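Local atomic coordinates of Lin2111 protein (Listeria innocua, PDB entry 3EDP), a protein that probably binds DNA as a transcription regulator of the GntR family, through a winged-helix domain joined to a UTRA domain, its effector and target genes being unknown. Residues A[102-107]-A[126-131]; A[140-145]-A[219-224]; A[182-187]-A[202-207]. All coordinates share one frame; numbering follows the deposited sequence.

Contact 1: residues A[102-107]-A[126-131]; sequences KDFYIR and YSIKFV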
loop_
_atom_site.group_PDB
_atom_site.type_symbol
_atom_site.label_atom_id
_atom_site.label_comp_id
_atom_site.label_asym_id
_atom_site.label_seq_id
_atom_site.Cartn_x
_atom_site.Cartn_y
_atom_site.Cartn_z
ATOM N N LYS A 102 16.750 13.531 -2.824
ATOM C CA LYS A 102 17.330 14.240 -3.952
ATOM C C LYS A 102 16.696 15.615 -4.117
ATOM O O LYS A 102 17.345 16.559 -4.546
ATOM C CB LYS A 102 17.118 13.444 -5.245
ATOM C CG LYS A 102 17.533 11.985 -5.177
ATOM C CD LYS A 102 19.001 11.787 -5.506
ATOM C CE LYS A 102 19.869 11.871 -4.271
ATOM N NZ LYS A 102 21.254 11.404 -4.556
ATOM N N ASP A 103 15.416 15.707 -3.792
ATOM C CA ASP A 103 14.623 16.890 -4.072
ATOM C C ASP A 103 13.481 16.992 -3.074
ATOM O O ASP A 103 12.838 15.986 -2.743
ATOM C CB ASP A 103 14.026 16.803 -5.478
ATOM C CG ASP A 103 14.852 17.526 -6.506
ATOM O OD1 ASP A 103 15.329 18.641 -6.201
ATOM O OD2 ASP A 103 15.014 16.985 -7.623
ATOM N N PHE A 104 13.226 18.212 -2.611
ATOM C CA PHE A 104 12.074 18.494 -1.770
ATOM C C PHE A 104 11.681 19.949 -2.005
ATOM O O PHE A 104 12.401 20.863 -1.612
ATOM C CB PHE A 104 12.413 18.228 -0.296
ATOM C CG PHE A 104 11.274 18.486 0.661
ATOM C CD1 PHE A 104 9.956 18.365 0.254
ATOM C CD2 PHE A 104 11.532 18.818 1.986
ATOM C CE1 PHE A 104 8.907 18.589 1.146
ATOM C CE2 PHE A 104 10.492 19.052 2.878
ATOM C CZ PHE A 104 9.178 18.932 2.458
ATOM N N TYR A 105 10.554 20.170 -2.668
ATOM C CA TYR A 105 10.128 21.540 -2.925
ATOM C C TYR A 105 8.624 21.663 -3.142
ATOM O O TYR A 105 7.911 20.663 -3.272
ATOM C CB TYR A 105 10.889 22.134 -4.119
ATOM C CG TYR A 105 10.553 21.463 -5.434
ATOM C CD1 TYR A 105 9.726 22.081 -6.359
ATOM C CD2 TYR A 105 11.051 20.207 -5.739
ATOM C CE1 TYR A 105 9.414 21.471 -7.560
ATOM C CE2 TYR A 105 10.748 19.587 -6.935
ATOM C CZ TYR A 105 9.927 20.223 -7.842
ATOM O OH TYR A 105 9.621 19.613 -9.038
ATOM N N ILE A 106 8.158 22.908 -3.154
ATOM C CA ILE A 106 6.765 23.225 -3.416
ATOM C C ILE A 106 6.633 23.745 -4.840
ATOM O O ILE A 106 7.488 24.492 -5.319
ATOM C CB ILE A 106 6.273 24.310 -2.454
ATOM C CG1 ILE A 106 6.524 23.884 -1.003
ATOM C CG2 ILE A 106 4.815 24.640 -2.718
ATOM C CD1 ILE A 106 6.249 24.976 0.009
ATOM N N ARG A 107 5.553 23.358 -5.505
ATOM C CA ARG A 107 5.306 23.736 -6.887
ATOM C C ARG A 107 3.797 23.741 -7.113
ATOM O O ARG A 107 3.041 23.188 -6.314
ATOM C CB ARG A 107 5.931 22.696 -7.810
ATOM C CG ARG A 107 5.500 21.268 -7.423
ATOM C CD ARG A 107 5.743 20.241 -8.527
ATOM N NE ARG A 107 4.661 20.234 -9.508
ATOM C CZ ARG A 107 4.667 19.503 -10.621
ATOM N NH1 ARG A 107 5.704 18.723 -10.899
ATOM N NH2 ARG A 107 3.638 19.555 -11.461
ATOM N N TYR A 126 3.614 19.557 -2.347
ATOM C CA TYR A 126 4.994 19.203 -2.069
ATOM C C TYR A 126 5.417 18.119 -3.038
ATOM O O TYR A 126 4.646 17.206 -3.348
ATOM C CB TYR A 126 5.149 18.658 -0.656
ATOM C CG TYR A 126 4.938 19.667 0.436
ATOM C CD1 TYR A 126 5.907 20.627 0.712
ATOM C CD2 TYR A 126 3.779 19.651 1.206
ATOM C CE1 TYR A 126 5.726 21.554 1.717
ATOM C CE2 TYR A 126 3.588 20.568 2.220
ATOM C CZ TYR A 126 4.567 21.521 2.465
ATOM O OH TYR A 126 4.390 22.438 3.467
ATOM N N SER A 127 6.650 18.214 -3.504
ATOM C CA SER A 127 7.220 17.195 -4.360
ATOM C C SER A 127 8.478 16.693 -3.686
ATOM O O SER A 127 9.390 17.470 -3.398
ATOM C CB SER A 127 7.550 17.768 -5.735
ATOM O OG SER A 127 8.097 16.768 -6.569
ATOM N N ILE A 128 8.510 15.398 -3.405
ATOM C CA ILE A 128 9.659 14.793 -2.757
ATOM C C ILE A 128 10.217 13.711 -3.661
ATOM O O ILE A 128 9.472 12.901 -4.210
ATOM C CB ILE A 128 9.277 14.177 -1.396
ATOM C CG1 ILE A 128 8.778 15.267 -0.447
ATOM C CG2 ILE A 128 10.464 13.451 -0.787
ATOM C CD1 ILE A 128 8.098 14.738 0.797
ATOM N N LYS A 129 11.528 13.714 -3.836
ATOM C CA LYS A 129 12.175 12.668 -4.600
ATOM C C LYS A 129 13.255 12.026 -3.745
ATOM O O LYS A 129 14.090 12.725 -3.163
ATOM C CB LYS A 129 12.786 13.246 -5.875
ATOM C CG LYS A 129 13.265 12.189 -6.863
ATOM C CD LYS A 129 13.947 12.826 -8.064
ATOM C CE LYS A 129 13.207 14.076 -8.533
ATOM N NZ LYS A 129 11.757 13.831 -8.814
ATOM N N PHE A 130 13.231 10.700 -3.652
ATOM C CA PHE A 130 14.306 9.981 -2.973
ATOM C C PHE A 130 14.732 8.683 -3.660
ATOM O O PHE A 130 14.006 8.116 -4.473
ATOM C CB PHE A 130 13.993 9.739 -1.492
ATOM C CG PHE A 130 12.841 8.804 -1.243
ATOM C CD1 PHE A 130 13.036 7.432 -1.209
ATOM C CD2 PHE A 130 11.569 9.299 -1.003
ATOM C CE1 PHE A 130 11.980 6.572 -0.968
ATOM C CE2 PHE A 130 10.511 8.445 -0.753
ATOM C CZ PHE A 130 10.717 7.078 -0.740
ATOM N N VAL A 131 15.933 8.237 -3.317
ATOM C CA VAL A 131 16.568 7.103 -3.963
ATOM C C VAL A 131 17.016 6.141 -2.878
ATOM O O VAL A 131 17.322 6.547 -1.755
ATOM C CB VAL A 131 17.783 7.555 -4.812
ATOM C CG1 VAL A 131 18.787 6.427 -4.967
ATOM C CG2 VAL A 131 17.330 8.072 -6.174
#
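A classic beta bulge marks this contact: Lys102 and Asp103 both face Lys129, whose carbonyl O takes a bond from Lys102 N at 2.8 Å and a weak, longer one from Asp103 N. Beyond the bulge the strands run antiparallel, their short axes at 175°, and Lys129 N returns to Asp103 O while Tyr105 and Ser127 exchange a pair of backbone bonds. This ladder joins strand 99-108, outermost within this chain in the six-stranded antiparallel sheet of the UTRA domain, to strand 124-134.

On the face of Phe104, Ile106, Tyr126 and Ile128 the contact is apolar. With CG anti to the backbone N (chi1 -180°), Phe104 lays its ring beside Ile128, and Phe104 CD1 comes to 3.4 Å from Ile128 CG1. The same ring meets Tyr126 obliquely, planes at 40°, with Phe104 CE1 3.7 Å from Tyr126 CD1; Phe158 touches both rings. Ile106 lies alongside Tyr126, with Ile106 CG1 3.7 Å from Tyr126 CE1.

The other face is more polar. Ser127 CB sits over one face of the Tyr105 ring, 4.2 Å from its centroid, in a CH-pi contact. Asp103 and Lys129 lie side by side, yet the carboxylate meets methylene rather than charge: Asp103 OD2 is 3.5 Å from Lys129 CE, because the lysine chain bends at chi3 and chi4 and its NZ forms a salt bridge with Glu189.

Contact 2: residues A[140-145]-A[219-224]; sequences LDRLIL and IQYHYE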
loop_
_atom_site.group_PDB
_atom_site.type_symbol
_atom_site.label_atom_id
_atom_site.label_comp_id
_atom_site.label_asym_id
_atom_site.label_seq_id
_atom_site.Cartn_x
_atom_site.Cartn_y
_atom_site.Cartn_z
ATOM N N LEU A 140 13.907 4.499 -7.299
ATOM C CA LEU A 140 13.607 5.917 -7.242
ATOM C C LEU A 140 12.148 6.109 -6.858
ATOM O O LEU A 140 11.256 5.480 -7.431
ATOM C CB LEU A 140 13.890 6.563 -8.600
ATOM C CG LEU A 140 13.432 8.006 -8.781
ATOM C CD1 LEU A 140 14.306 8.920 -7.952
ATOM C CD2 LEU A 140 13.512 8.393 -10.248
ATOM N N ASP A 141 11.906 6.968 -5.879
ATOM C CA ASP A 141 10.545 7.265 -5.459
ATOM C C ASP A 141 10.234 8.732 -5.630
ATOM O O ASP A 141 11.073 9.590 -5.362
ATOM C CB ASP A 141 10.309 6.858 -4.001
ATOM C CG ASP A 141 10.009 5.383 -3.855
ATOM O OD1 ASP A 141 8.845 5.042 -3.557
ATOM O OD2 ASP A 141 10.928 4.562 -4.060
ATOM N N ARG A 142 9.022 9.013 -6.088
ATOM C CA ARG A 142 8.529 10.376 -6.116
ATOM C C ARG A 142 7.175 10.433 -5.413
ATOM O O ARG A 142 6.279 9.632 -5.698
ATOM C CB ARG A 142 8.452 10.907 -7.549
ATOM C CG ARG A 142 7.450 12.037 -7.741
ATOM C CD ARG A 142 8.023 13.186 -8.570
ATOM N NE ARG A 142 9.021 12.753 -9.547
ATOM C CZ ARG A 142 8.765 11.979 -10.601
ATOM N NH1 ARG A 142 7.535 11.520 -10.817
ATOM N NH2 ARG A 142 9.747 11.645 -11.430
ATOM N N LEU A 143 7.059 11.368 -4.476
ATOM C CA LEU A 143 5.847 11.583 -3.690
ATOM C C LEU A 143 5.284 12.975 -3.948
ATOM O O LEU A 143 6.029 13.964 -4.019
ATOM C CB LEU A 143 6.169 11.501 -2.204
ATOM C CG LEU A 143 6.114 10.191 -1.432
ATOM C CD1 LEU A 143 7.209 9.245 -1.894
ATOM C CD2 LEU A 143 6.238 10.498 0.055
ATOM N N ILE A 144 3.968 13.046 -4.068
ATOM C CA ILE A 144 3.270 14.307 -4.232
ATOM C C ILE A 144 2.222 14.440 -3.124
ATOM O O ILE A 144 1.343 13.591 -2.993
ATOM C CB ILE A 144 2.586 14.390 -5.607
ATOM C CG1 ILE A 144 3.595 14.118 -6.728
ATOM C CG2 ILE A 144 1.919 15.753 -5.790
ATOM C CD1 ILE A 144 4.633 15.213 -6.923
ATOM N N LEU A 145 2.336 15.495 -2.323
ATOM C CA LEU A 145 1.417 15.759 -1.212
ATOM C C LEU A 145 0.902 17.192 -1.303
ATOM O O LEU A 145 1.672 18.128 -1.165
ATOM C CB LEU A 145 2.144 15.613 0.125
ATOM C CG LEU A 145 2.871 14.311 0.471
ATOM C CD1 LEU A 145 3.596 14.446 1.813
ATOM C CD2 LEU A 145 1.901 13.168 0.522
ATOM N N ILE A 219 0.028 10.909 -3.739
ATOM C CA ILE A 219 0.428 10.077 -4.863
ATOM C C ILE A 219 1.884 9.692 -4.715
ATOM O O ILE A 219 2.718 10.526 -4.338
ATOM C CB ILE A 219 0.294 10.826 -6.200
ATOM C CG1 ILE A 219 -1.156 11.226 -6.453
ATOM C CG2 ILE A 219 0.813 9.961 -7.338
ATOM C CD1 ILE A 219 -1.308 12.193 -7.596
ATOM N N GLN A 220 2.191 8.440 -5.032
ATOM C CA GLN A 220 3.572 7.961 -5.050
ATOM C C GLN A 220 3.874 7.209 -6.337
ATOM O O GLN A 220 3.053 6.429 -6.819
ATOM C CB GLN A 220 3.829 7.039 -3.866
ATOM C CG GLN A 220 5.254 6.497 -3.787
ATOM C CD GLN A 220 5.469 5.689 -2.510
ATOM O OE1 GLN A 220 4.511 5.236 -1.892
ATOM N NE2 GLN A 220 6.724 5.531 -2.101
ATOM N N TYR A 221 5.048 7.464 -6.901
ATOM C CA TYR A 221 5.531 6.707 -8.043
ATOM C C TYR A 221 6.823 6.057 -7.612
ATOM O O TYR A 221 7.722 6.725 -7.113
ATOM C CB TYR A 221 5.782 7.608 -9.255
ATOM C CG TYR A 221 4.562 8.353 -9.727
ATOM C CD1 TYR A 221 3.521 7.687 -10.364
ATOM C CD2 TYR A 221 4.444 9.724 -9.533
ATOM C CE1 TYR A 221 2.394 8.369 -10.798
ATOM C CE2 TYR A 221 3.326 10.413 -9.968
ATOM C CZ TYR A 221 2.307 9.730 -10.604
ATOM O OH TYR A 221 1.195 10.412 -11.035
ATOM N N HIS A 222 6.898 4.742 -7.776
ATOM C CA HIS A 222 8.083 3.991 -7.402
ATOM C C HIS A 222 8.615 3.278 -8.641
ATOM O O HIS A 222 7.849 2.670 -9.392
ATOM C CB HIS A 222 7.735 2.989 -6.295
ATOM C CG HIS A 222 8.831 2.015 -5.997
ATOM N ND1 HIS A 222 9.928 2.341 -5.226
ATOM C CD2 HIS A 222 9.000 0.721 -6.361
ATOM C CE1 HIS A 222 10.726 1.292 -5.130
ATOM N NE2 HIS A 222 10.187 0.296 -5.810
ATOM N N TYR A 223 9.920 3.364 -8.860
ATOM C CA TYR A 223 10.532 2.804 -10.065
ATOM C C TYR A 223 11.602 1.790 -9.702
ATOM O O TYR A 223 12.417 2.037 -8.806
ATOM C CB TYR A 223 11.187 3.906 -10.902
ATOM C CG TYR A 223 10.249 4.997 -11.374
ATOM C CD1 TYR A 223 9.642 4.924 -12.621
ATOM C CD2 TYR A 223 9.981 6.102 -10.575
ATOM C CE1 TYR A 223 8.796 5.921 -13.061
ATOM C CE2 TYR A 223 9.130 7.100 -11.002
ATOM C CZ TYR A 223 8.541 7.004 -12.245
ATOM O OH TYR A 223 7.699 7.996 -12.683
ATOM N N GLU A 224 11.610 0.663 -10.413
ATOM C CA GLU A 224 12.632 -0.360 -10.224
ATOM C C GLU A 224 13.088 -0.901 -11.567
ATOM O O GLU A 224 12.290 -1.046 -12.495
ATOM C CB GLU A 224 12.094 -1.541 -9.413
ATOM C CG GLU A 224 11.809 -1.250 -7.960
ATOM C CD GLU A 224 11.249 -2.465 -7.220
ATOM O OE1 GLU A 224 11.234 -3.580 -7.797
ATOM O OE2 GLU A 224 10.828 -2.305 -6.058
#
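Asp141 meets two side chains of the facing strand, holding His222 firmly and Gln220 weakly, on the more open, polar side of the contact, where Gln220 and His222 are partly exposed. Asp141 OD2 receives His222 ND1 at 2.7 Å on the syn side, the oxygen lying close to the imidazole plane but the donor 32° out of the carboxylate plane. Asp141 OD1 takes a weak, bent bond from Gln220 NE2 (2.6 Å, 129° at the hydrogen). His222 NE2 in turn donates to Glu224 OE2 at 2.7 Å, so both ring nitrogens are engaged and the ring's rotation is fixed between two carboxylates, an arrangement that would probably favour the protonated imidazolium.

Beneath lies the antiparallel ladder that joins strands 137-146 and 215-225 inside the UTRA sheet, with hydrogen-bonded pairs at Leu140–Tyr223, Arg142–Tyr221 and Ile144–Ile219.

The face bearing those pairs is the packed side: Leu140, Ile144, Ile219, Tyr221 and Tyr223 are buried, and helices 110-117 and 188-194 lie over it. Leu140 CD2 and Tyr223 CD2 are 4.2 Å apart. Arg142 bends at chi2 and chi3 and crosses Tyr221 obliquely, Arg142 NH1 3.8 Å from Tyr221 CD2, while its NH2 forms a salt bridge with Glu189.

Contact 3: residues A[182-187]-A[202-207]; sequences QLILAG and VFKLSS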
loop_
_atom_site.group_PDB
_atom_site.type_symbol
_atom_site.label_atom_id
_atom_site.label_comp_id
_atom_site.label_asym_id
_atom_site.label_seq_id
_atom_site.Cartn_x
_atom_site.Cartn_y
_atom_site.Cartn_z
ATOM N N GLN A 182 3.033 -0.857 -14.224
ATOM C CA GLN A 182 3.437 -0.699 -15.622
ATOM C C GLN A 182 4.885 -1.075 -15.867
ATOM O O GLN A 182 5.714 -1.054 -14.953
ATOM C CB GLN A 182 3.281 0.751 -16.069
ATOM C CG GLN A 182 1.873 1.230 -16.294
ATOM C CD GLN A 182 1.848 2.722 -16.570
ATOM O OE1 GLN A 182 1.722 3.150 -17.719
ATOM N NE2 GLN A 182 2.008 3.520 -15.520
ATOM N N LEU A 183 5.177 -1.391 -17.125
ATOM C CA LEU A 183 6.542 -1.444 -17.634
ATOM C C LEU A 183 6.741 -0.226 -18.516
ATOM O O LEU A 183 5.929 0.027 -19.403
ATOM C CB LEU A 183 6.750 -2.690 -18.490
ATOM C CG LEU A 183 7.265 -3.959 -17.821
ATOM C CD1 LEU A 183 7.266 -5.090 -18.839
ATOM C CD2 LEU A 183 8.662 -3.730 -17.261
ATOM N N ILE A 184 7.805 0.533 -18.274
ATOM C CA ILE A 184 8.111 1.686 -19.113
ATOM C C ILE A 184 9.568 1.672 -19.553
ATOM O O ILE A 184 10.378 0.871 -19.070
ATOM C CB ILE A 184 7.808 3.039 -18.396
ATOM C CG1 ILE A 184 8.718 3.227 -17.183
ATOM C CG2 ILE A 184 6.340 3.119 -17.970
ATOM C CD1 ILE A 184 8.636 4.615 -16.570
ATOM N N LEU A 185 9.882 2.562 -20.487
ATOM C CA LEU A 185 11.252 2.790 -20.915
ATOM C C LEU A 185 11.886 3.767 -19.939
ATOM O O LEU A 185 11.233 4.706 -19.486
ATOM C CB LEU A 185 11.270 3.381 -22.328
ATOM C CG LEU A 185 10.845 2.442 -23.463
ATOM C CD1 LEU A 185 10.208 3.211 -24.612
ATOM C CD2 LEU A 185 12.030 1.631 -23.953
ATOM N N ALA A 186 13.151 3.539 -19.606
ATOM C CA ALA A 186 13.869 4.447 -18.721
ATOM C C ALA A 186 13.978 5.840 -19.340
ATOM O O ALA A 186 14.410 5.991 -20.484
ATOM C CB ALA A 186 15.256 3.896 -18.387
ATOM N N GLY A 187 13.563 6.848 -18.580
ATOM C CA GLY A 187 13.703 8.235 -18.986
ATOM C C GLY A 187 14.874 8.884 -18.271
ATOM O O GLY A 187 15.656 8.203 -17.608
ATOM N N VAL A 202 11.751 -0.555 -17.191
ATOM C CA VAL A 202 11.589 -0.196 -15.790
ATOM C C VAL A 202 10.173 -0.511 -15.304
ATOM O O VAL A 202 9.203 -0.242 -16.011
ATOM C CB VAL A 202 11.876 1.308 -15.588
ATOM C CG1 VAL A 202 11.508 1.736 -14.178
ATOM C CG2 VAL A 202 13.338 1.615 -15.895
ATOM N N PHE A 203 10.060 -1.093 -14.109
ATOM C CA PHE A 203 8.756 -1.244 -13.454
ATOM C C PHE A 203 8.355 0.104 -12.860
ATOM O O PHE A 203 9.143 0.737 -12.163
ATOM C CB PHE A 203 8.794 -2.265 -12.305
ATOM C CG PHE A 203 8.880 -3.701 -12.744
ATOM C CD1 PHE A 203 7.900 -4.259 -13.548
ATOM C CD2 PHE A 203 9.928 -4.502 -12.314
ATOM C CE1 PHE A 203 7.976 -5.585 -13.941
ATOM C CE2 PHE A 203 10.009 -5.831 -12.693
ATOM C CZ PHE A 203 9.034 -6.375 -13.510
ATOM N N LYS A 204 7.137 0.542 -13.143
ATOM C CA LYS A 204 6.600 1.735 -12.507
ATOM C C LYS A 204 5.348 1.366 -11.708
ATOM O O LYS A 204 4.332 0.960 -12.270
ATOM C CB LYS A 204 6.288 2.818 -13.538
ATOM C CG LYS A 204 5.630 4.062 -12.955
ATOM C CD LYS A 204 5.135 4.987 -14.052
ATOM C CE LYS A 204 4.663 6.327 -13.498
ATOM N NZ LYS A 204 4.065 7.145 -14.587
ATOM N N LEU A 205 5.453 1.484 -10.389
ATOM C CA LEU A 205 4.359 1.193 -9.478
ATOM C C LEU A 205 3.750 2.509 -9.013
ATOM O O LEU A 205 4.360 3.246 -8.233
ATOM C CB LEU A 205 4.890 0.403 -8.275
ATOM C CG LEU A 205 3.913 0.099 -7.133
ATOM C CD1 LEU A 205 2.773 -0.804 -7.616
ATOM C CD2 LEU A 205 4.651 -0.521 -5.939
ATOM N N SER A 206 2.558 2.824 -9.506
ATOM C CA SER A 206 1.907 4.070 -9.123
ATOM C C SER A 206 0.919 3.798 -7.998
ATOM O O SER A 206 0.164 2.831 -8.049
ATOM C CB SER A 206 1.195 4.714 -10.318
ATOM O OG SER A 206 2.098 4.966 -11.378
ATOM N N SER A 207 0.951 4.639 -6.970
ATOM C CA SER A 207 0.046 4.495 -5.834
ATOM C C SER A 207 -0.730 5.789 -5.626
ATOM O O SER A 207 -0.150 6.879 -5.615
ATOM C CB SER A 207 0.822 4.159 -4.561
ATOM O OG SER A 207 1.644 3.024 -4.712
HETATM O O HOH W 1 2.239 2.649 -12.910
#
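Leu183 and Phe203 both place CG anti to the carbonyl carbon (chi1 -73° in Phe203); strand pairing puts the two residues on one face of the sheet, and these torsions lay their side chains alongside each other, with Leu183 CD2 3.8 Å from Phe203 CD1. Ile184 does otherwise: its CG1 stands between the backbone N and the carbonyl carbon (chi1 65°) and swings across Val202, Ile184 CG1 reaching 4.0 Å from Val202 CB. Ala186 CB touches Val202 CG2 at 3.9 Å.

Two hydrogen-bonded pairs, Gln182 with Lys204 and Ile184 with Val202, flank the non-hydrogen-bonded pair Leu183–Phe203. The bonds are short, Lys204 N to Gln182 O being 2.8 Å, although the short strand axes diverge strongly from antiparallel, at 129°. Strand 176-185 is an outermost strand of the UTRA sheet within this chain, and Gly187 just beyond it is the N-cap of helix 188-194.

Near the Gln182 end a water completes the join. It accepts from Gln182 NE2 at 2.8 Å, donates to Lys204 O at 2.8 Å and lies 2.8 Å from Ser206 OG. Gln182 also runs alongside the extended Lys204 chain, Gln182 NE2 3.8 Å from Lys204 CD.

On the opposite face, Leu183 packs on Leu183 of the second subunit and Phe203 on Leu181 of that subunit. The chemistry implies different roles for the two faces: the Leu183–Phe203 pair supplies apolar surface to the dimer interface, whereas the other face combines Ile184–Val202 packing with the polar link from Gln182 through the water to Ser206.

How the contacts relate
All three contacts are neighbouring-strand pairs of one antiparallel sheet, ordered 99-108, 124-134, 137-146, 215-225, 201-211, 176-185. Contacts 1 and 2, with centres about 10 Å apart, are joined by backbone: Tyr126 N lies 2.7 Å from Leu145 O, and Phe130 O 2.8 Å from Asp141 N. Contact 2 meets contact 3 in the same way, Phe203 N being 2.8 Å from Glu224 O. Contacts 1 and 3 stay apart, about 11 Å between nearest atoms. Glu189 links Lys129 of contact 1 to Arg142 of contact 2. A bound glycerol, probably from crystallisation, is hydrogen-bonded to Arg107 NH2 of contact 1; contact 3 instead reaches the second subunit.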